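Long-range contacts in conserved protein (Methanothermobacter thermautotrophicus, PDB 1T57), which is of unknown function but binds flavin mononucleotide and magnesium ions and belongs to the family of the pyruvate kinase alpha/beta domain: residues R53-A58 / G74-V79; V168-G173 / L182-A187. One frame throughout, in Å; residues are numbered along the deposited sequence.

How the interactions relate
From the N terminus, the chain runs through strand 54-58, turns through helix 63-69 and returns along strand 75-79, where interaction 1 closes a parallel beta-alpha-beta unit. Some ninety residues later, strand 168-172 enters the same sheet against the other edge of strand 54-58, and interaction 2 closes a short antiparallel hairpin with strand 180-185. The two loops follow one another in series, neither nested nor crossed. Their inner strands are neighbours: the N-H groups of Ile169 and Ile171 probably bond to the carbonyls of Asn54 and Val56. Together the contacts tie four consecutive strands of the mixed sheet, and both reach the flavin mononucleotide.

Interaction 1. Residues R53-A58 / G74-V79; sequences RNFVVA and GNIVSV. With FMN (flavin mononucleotide), chain E.
Strands 54-58 and 75-79 run parallel, 4.7 Å apart at closest approach and 18° from exact alignment, with five backbone hydrogen bonds between them. Residues 55 and 57 give N-H and C=O to strand 75-79, and the run opens with the bond from Asn75 N to Arg53 O at 2.7 Å. Alpha-carbon hydrogens also approach the carbonyls, as between Val56 CA and Val77 O at 3.3 Å. Val56 and Val77 lie side by side and point the same way. Val77 CG1 sits between its own backbone N and carbonyl carbon (chi1 46°), which brings this methyl close to Phe55 O, 3.1 Å away, and against Val56 CB. Val56 CG2 reaches along the same face to Val79 CG1 at 4.0 Å. At the start of this face Asn54 OD1 meets Asn75 CB at 3.7 Å, the two amide planes being 84° apart; Asn75 ND2 turns to its hydrogen-bond partner, Asn107 OD1. On the other face Phe55 CB approaches Ile76 CG1 only loosely. The C-terminal ends of both strands meet the flavin mononucleotide: Val79 CG2 touches methyl C8M at 3.5 Å, while Ala58 CB packs against ribityl C2' at 3.8 Å. This follows the usual placing of ligands at the carboxyl edge of a parallel sheet. Strand 54-58, helix 63-69 and strand 75-79 form a beta-alpha-beta unit, whose helix packs on Val57, Ile76 and Ser78, whereas helix 144-158 covers the face of Val56, Ala58 and Val79 through Ile152, Ala156 and Val148. Strand 168-172 flanks strand 54-58, and strand 107-109 continues the sheet beyond strand 75-79.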
loop_
_atom_site.group_PDB
_atom_site.type_symbol
_atom_site.label_atom_id
_atom_site.label_comp_id
_atom_site.label_asym_id
_atom_site.label_seq_id
_atom_site.Cartn_x
_atom_site.Cartn_y
_atom_site.Cartn_z
ATOM N N ARG A 53 13.008 -10.663 35.199
ATOM C CA ARG A 53 14.304 -10.019 35.345
ATOM C C ARG A 53 14.787 -9.323 34.076
ATOM O O ARG A 53 15.950 -8.919 33.991
ATOM C CB ARG A 53 15.352 -11.034 35.799
ATOM C CG ARG A 53 16.080 -11.762 34.673
ATOM C CD ARG A 53 17.167 -12.680 35.236
ATOM N NE ARG A 53 18.053 -13.199 34.196
ATOM C CZ ARG A 53 18.997 -14.116 34.400
ATOM N NH1 ARG A 53 19.189 -14.626 35.610
ATOM N NH2 ARG A 53 19.742 -14.537 33.385
ATOM N N ASN A 54 13.890 -9.180 33.101
ATOM C CA ASN A 54 14.200 -8.508 31.836
ATOM C C ASN A 54 13.377 -7.210 31.662
ATOM O O ASN A 54 12.138 -7.223 31.677
ATOM C CB ASN A 54 13.940 -9.462 30.674
ATOM C CG ASN A 54 15.002 -10.552 30.568
ATOM O OD1 ASN A 54 16.148 -10.293 30.146
ATOM N ND2 ASN A 54 14.630 -11.780 30.956
ATOM N N PHE A 55 14.064 -6.080 31.512
ATOM C CA PHE A 55 13.360 -4.812 31.358
ATOM C C PHE A 55 13.861 -4.009 30.180
ATOM O O PHE A 55 15.047 -3.754 30.071
ATOM C CB PHE A 55 13.521 -3.934 32.612
ATOM C CG PHE A 55 13.034 -4.558 33.886
ATOM C CD1 PHE A 55 13.822 -5.462 34.589
ATOM C CD2 PHE A 55 11.777 -4.243 34.381
ATOM C CE1 PHE A 55 13.360 -6.039 35.788
ATOM C CE2 PHE A 55 11.314 -4.809 35.564
ATOM C CZ PHE A 55 12.103 -5.714 36.264
ATOM N N VAL A 56 12.956 -3.596 29.305
ATOM C CA VAL A 56 13.373 -2.771 28.190
ATOM C C VAL A 56 12.722 -1.418 28.428
ATOM O O VAL A 56 11.509 -1.344 28.641
ATOM C CB VAL A 56 12.925 -3.345 26.856
ATOM C CG1 VAL A 56 11.402 -3.545 26.842
ATOM C CG2 VAL A 56 13.392 -2.424 25.735
ATOM N N VAL A 57 13.515 -0.350 28.403
ATOM C CA VAL A 57 12.978 0.981 28.686
ATOM C C VAL A 57 13.405 2.069 27.741
ATOM O O VAL A 57 14.581 2.210 27.446
ATOM C CB VAL A 57 13.394 1.472 30.084
ATOM C CG1 VAL A 57 12.615 2.716 30.447
ATOM C CG2 VAL A 57 13.177 0.399 31.093
ATOM N N ALA A 58 12.444 2.862 27.307
ATOM C CA ALA A 58 12.719 3.977 26.419
ATOM C C ALA A 58 13.212 5.145 27.253
ATOM O O ALA A 58 12.474 5.692 28.085
ATOM C CB ALA A 58 11.462 4.384 25.675
ATOM N N GLY A 74 18.535 -7.161 37.413
ATOM C CA GLY A 74 18.480 -8.101 36.306
ATOM C C GLY A 74 18.970 -7.434 35.034
ATOM O O GLY A 74 19.763 -6.486 35.079
ATOM N N ASN A 75 18.504 -7.906 33.886
ATOM C CA ASN A 75 18.944 -7.295 32.647
ATOM C C ASN A 75 18.084 -6.105 32.271
ATOM O O ASN A 75 16.902 -6.249 31.964
ATOM C CB ASN A 75 18.922 -8.288 31.497
ATOM C CG ASN A 75 19.608 -7.741 30.271
ATOM O OD1 ASN A 75 19.129 -7.900 29.159
ATOM N ND2 ASN A 75 20.743 -7.086 30.474
ATOM N N ILE A 76 18.690 -4.926 32.287
ATOM C CA ILE A 76 17.985 -3.716 31.907
ATOM C C ILE A 76 18.573 -3.213 30.610
ATOM O O ILE A 76 19.787 -3.097 30.477
ATOM C CB ILE A 76 18.153 -2.596 32.911
ATOM C CG1 ILE A 76 17.539 -2.977 34.246
ATOM C CG2 ILE A 76 17.497 -1.340 32.363
ATOM C CD1 ILE A 76 17.543 -1.832 35.228
ATOM N N VAL A 77 17.704 -2.903 29.659
ATOM C CA VAL A 77 18.154 -2.396 28.385
ATOM C C VAL A 77 17.426 -1.084 28.170
ATOM O O VAL A 77 16.206 -1.006 28.254
ATOM C CB VAL A 77 17.889 -3.421 27.227
ATOM C CG1 VAL A 77 16.498 -3.973 27.330
ATOM C CG2 VAL A 77 18.082 -2.764 25.881
ATOM N N SER A 78 18.218 -0.050 27.928
ATOM C CA SER A 78 17.728 1.290 27.700
ATOM C C SER A 78 17.934 1.605 26.229
ATOM O O SER A 78 19.061 1.488 25.708
ATOM C CB SER A 78 18.518 2.281 28.563
ATOM O OG SER A 78 18.048 3.618 28.434
ATOM N N VAL A 79 16.845 1.941 25.542
ATOM C CA VAL A 79 16.979 2.316 24.147
ATOM C C VAL A 79 16.681 3.808 24.058
ATOM O O VAL A 79 15.718 4.306 24.634
ATOM C CB VAL A 79 16.030 1.515 23.176
ATOM C CG1 VAL A 79 15.629 0.191 23.794
ATOM C CG2 VAL A 79 14.828 2.332 22.781
HETATM N N1 FMN E . 7.512 9.299 23.328
HETATM C C2 FMN E . 6.255 9.584 22.808
HETATM O O2 FMN E . 5.462 10.252 23.444
HETATM N N3 FMN E . 5.774 9.018 21.658
HETATM C C4 FMN E . 6.611 8.286 20.856
HETATM O O4 FMN E . 6.134 7.685 19.885
HETATM C C4A FMN E . 7.869 7.958 21.366
HETATM N N5 FMN E . 8.724 7.178 20.620
HETATM C C5A FMN E . 9.824 6.637 21.244
HETATM C C6 FMN E . 10.660 5.840 20.481
HETATM C C7 FMN E . 11.838 5.370 20.992
HETATM C C7M FMN E . 12.700 4.579 20.063
HETATM C C8 FMN E . 12.413 6.057 22.055
HETATM C C8M FMN E . 13.782 5.664 22.583
HETATM C C9 FMN E . 11.600 6.892 22.819
HETATM C C9A FMN E . 10.261 7.118 22.482
HETATM N N10 FMN E . 9.529 8.134 23.114
HETATM C C10 FMN E . 8.274 8.413 22.634
HETATM C "C1'" FMN E . 9.946 8.741 24.436
HETATM C "C2'" FMN E . 9.712 7.741 25.534
HETATM O "O2'" FMN E . 8.356 7.287 25.445
HETATM C "C3'" FMN E . 9.902 8.373 26.894
HETATM O "O3'" FMN E . 9.085 9.496 27.037
HETATM C "C4'" FMN E . 11.308 8.553 27.490
HETATM O "O4'" FMN E . 11.056 8.910 28.828
HETATM C "C5'" FMN E . 12.271 9.669 27.147
HETATM O "O5'" FMN E . 13.267 9.504 28.131
HETATM P P FMN E . 13.884 10.590 29.144
HETATM O O1P FMN E . 15.124 9.983 29.702
HETATM O O2P FMN E . 12.925 10.960 30.293
HETATM O O3P FMN E . 14.222 11.825 28.299
#

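Interaction 2. Residues V168-G173 / L182-A187; sequences VIAIGG and LVLTPA. With FMN (flavin mononucleotide), chain E.
Val168 opens the antiparallel beta hairpin of strands 168-172 and 180-185 by exchanging two backbone hydrogen bonds with Leu184, N to O at 2.7 Å and O from N at 2.9 Å. Its CG2 lies anti to its carbonyl carbon (chi1 of CG1 -178°) and meets Pro186 CD at 3.7 Å, the two side chains crossing at about a right angle. Ile169 faces Val183 in a non-hydrogen-bonded pair, its CD1 touching Val183 CG2 at 3.6 Å on the opposite face of the sheet. At Ala170 a second hydrogen-bonded pair forms with Leu182: both bonds are 2.7 Å between N and O, and at the one accepted by Leu182 O the donor, Ala170 N, lies 23° from the carbonyl plane. Ala170 CB also receives CD2 of Leu184 at 3.9 Å; a chi1 of 53° leads that leucine back over strand 168-172. Past Ala170 the pairing continues toward the turn, Gly172 bonding through its backbone with Asp179, and the strand carries Gly173 into the flavin mononucleotide pocket. Its N donates to ribityl O2' at 3.0 Å, and the same hydroxyl donates to Gly173 O, so one residue grips it twice. Helix 144-158 covers Ala170, Leu182 and Leu184, while strand 196-204 borders strand 180-185, with Ile201 meeting Ile169 and Val183. Strand 54-58 lies along the other edge of strand 168-172, and Arg205 of the second subunit packs on Val183.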
loop_
_atom_site.group_PDB
_atom_site.type_symbol
_atom_site.label_atom_id
_atom_site.label_comp_id
_atom_site.label_asym_id
_atom_site.label_seq_id
_atom_site.Cartn_x
_atom_site.Cartn_y
_atom_site.Cartn_z
ATOM N N VAL A 168 8.765 -10.112 29.738
ATOM C CA VAL A 168 9.564 -8.926 29.984
ATOM C C VAL A 168 8.638 -7.767 30.358
ATOM O O VAL A 168 7.452 -7.773 30.010
ATOM C CB VAL A 168 10.339 -8.517 28.693
ATOM C CG1 VAL A 168 11.211 -7.318 28.962
ATOM C CG2 VAL A 168 11.164 -9.684 28.179
ATOM N N ILE A 169 9.164 -6.779 31.069
ATOM C CA ILE A 169 8.345 -5.627 31.429
ATOM C C ILE A 169 8.828 -4.497 30.524
ATOM O O ILE A 169 10.009 -4.171 30.562
ATOM C CB ILE A 169 8.551 -5.220 32.914
ATOM C CG1 ILE A 169 8.185 -6.399 33.844
ATOM C CG2 ILE A 169 7.725 -3.981 33.231
ATOM C CD1 ILE A 169 6.930 -6.178 34.745
ATOM N N ALA A 170 7.934 -3.931 29.706
ATOM C CA ALA A 170 8.280 -2.834 28.787
ATOM C C ALA A 170 7.797 -1.503 29.357
ATOM O O ALA A 170 6.672 -1.411 29.811
ATOM C CB ALA A 170 7.645 -3.077 27.423
ATOM N N ILE A 171 8.646 -0.478 29.303
ATOM C CA ILE A 171 8.333 0.846 29.874
ATOM C C ILE A 171 8.456 2.016 28.897
ATOM O O ILE A 171 9.497 2.245 28.269
ATOM C CB ILE A 171 9.270 1.125 31.114
ATOM C CG1 ILE A 171 8.958 0.113 32.231
ATOM C CG2 ILE A 171 9.109 2.540 31.628
ATOM C CD1 ILE A 171 10.130 -0.176 33.227
ATOM N N GLY A 172 7.385 2.774 28.780
ATOM C CA GLY A 172 7.423 3.908 27.887
ATOM C C GLY A 172 6.647 5.073 28.449
ATOM O O GLY A 172 5.995 4.951 29.483
ATOM N N GLY A 173 6.709 6.208 27.765
ATOM C CA GLY A 173 5.980 7.360 28.243
ATOM C C GLY A 173 5.667 8.370 27.164
ATOM O O GLY A 173 5.928 8.136 25.987
ATOM N N LEU A 182 4.191 -2.260 30.417
ATOM C CA LEU A 182 3.465 -3.451 30.014
ATOM C C LEU A 182 4.228 -4.728 30.342
ATOM O O LEU A 182 5.437 -4.692 30.529
ATOM C CB LEU A 182 3.175 -3.379 28.505
ATOM C CG LEU A 182 1.796 -2.933 27.983
ATOM C CD1 LEU A 182 1.306 -1.661 28.608
ATOM C CD2 LEU A 182 1.920 -2.737 26.494
ATOM N N VAL A 183 3.500 -5.839 30.443
ATOM C CA VAL A 183 4.095 -7.144 30.678
ATOM C C VAL A 183 3.845 -7.885 29.377
ATOM O O VAL A 183 2.707 -8.134 28.974
ATOM C CB VAL A 183 3.429 -7.867 31.829
ATOM C CG1 VAL A 183 3.793 -9.335 31.805
ATOM C CG2 VAL A 183 3.889 -7.239 33.128
ATOM N N LEU A 184 4.916 -8.226 28.689
ATOM C CA LEU A 184 4.741 -8.866 27.404
ATOM C C LEU A 184 5.869 -9.795 27.049
ATOM O O LEU A 184 6.881 -9.899 27.759
ATOM C CB LEU A 184 4.621 -7.780 26.331
ATOM C CG LEU A 184 5.771 -6.754 26.330
ATOM C CD1 LEU A 184 7.113 -7.420 25.922
ATOM C CD2 LEU A 184 5.433 -5.592 25.389
ATOM N N THR A 185 5.682 -10.457 25.921
ATOM C CA THR A 185 6.667 -11.382 25.395
ATOM C C THR A 185 7.080 -10.807 24.048
ATOM O O THR A 185 6.297 -10.795 23.089
ATOM C CB THR A 185 6.070 -12.812 25.196
ATOM O OG1 THR A 185 5.819 -13.423 26.471
ATOM C CG2 THR A 185 7.031 -13.683 24.420
ATOM N N PRO A 186 8.313 -10.303 23.957
ATOM C CA PRO A 186 8.765 -9.736 22.690
ATOM C C PRO A 186 8.707 -10.735 21.552
ATOM O O PRO A 186 8.436 -11.936 21.750
ATOM C CB PRO A 186 10.197 -9.309 22.999
ATOM C CG PRO A 186 10.105 -8.916 24.451
ATOM C CD PRO A 186 9.308 -10.064 25.019
ATOM N N ALA A 187 9.004 -10.228 20.363
ATOM C CA ALA A 187 9.028 -11.018 19.155
ATOM C C ALA A 187 9.931 -10.265 18.182
ATOM O O ALA A 187 10.075 -9.059 18.283
ATOM C CB ALA A 187 7.596 -11.140 18.582
HETATM N N1 FMN E . 7.512 9.299 23.328
HETATM C C2 FMN E . 6.255 9.584 22.808
HETATM O O2 FMN E . 5.462 10.252 23.444
HETATM N N3 FMN E . 5.774 9.018 21.658
HETATM C C4 FMN E . 6.611 8.286 20.856
HETATM O O4 FMN E . 6.134 7.685 19.885
HETATM C C4A FMN E . 7.869 7.958 21.366
HETATM N N5 FMN E . 8.724 7.178 20.620
HETATM C C5A FMN E . 9.824 6.637 21.244
HETATM C C6 FMN E . 10.660 5.840 20.481
HETATM C C7 FMN E . 11.838 5.370 20.992
HETATM C C7M FMN E . 12.700 4.579 20.063
HETATM C C8 FMN E . 12.413 6.057 22.055
HETATM C C8M FMN E . 13.782 5.664 22.583
HETATM C C9 FMN E . 11.600 6.892 22.819
HETATM C C9A FMN E . 10.261 7.118 22.482
HETATM N N10 FMN E . 9.529 8.134 23.114
HETATM C C10 FMN E . 8.274 8.413 22.634
HETATM C "C1'" FMN E . 9.946 8.741 24.436
HETATM C "C2'" FMN E . 9.712 7.741 25.534
HETATM O "O2'" FMN E . 8.356 7.287 25.445
HETATM C "C3'" FMN E . 9.902 8.373 26.894
HETATM O "O3'" FMN E . 9.085 9.496 27.037
HETATM C "C4'" FMN E . 11.308 8.553 27.490
HETATM O "O4'" FMN E . 11.056 8.910 28.828
HETATM C "C5'" FMN E . 12.271 9.669 27.147
HETATM O "O5'" FMN E . 13.267 9.504 28.131
HETATM P P FMN E . 13.884 10.590 29.144
HETATM O O1P FMN E . 15.124 9.983 29.702
HETATM O O2P FMN E . 12.925 10.960 30.293
HETATM O O3P FMN E . 14.222 11.825 28.299
#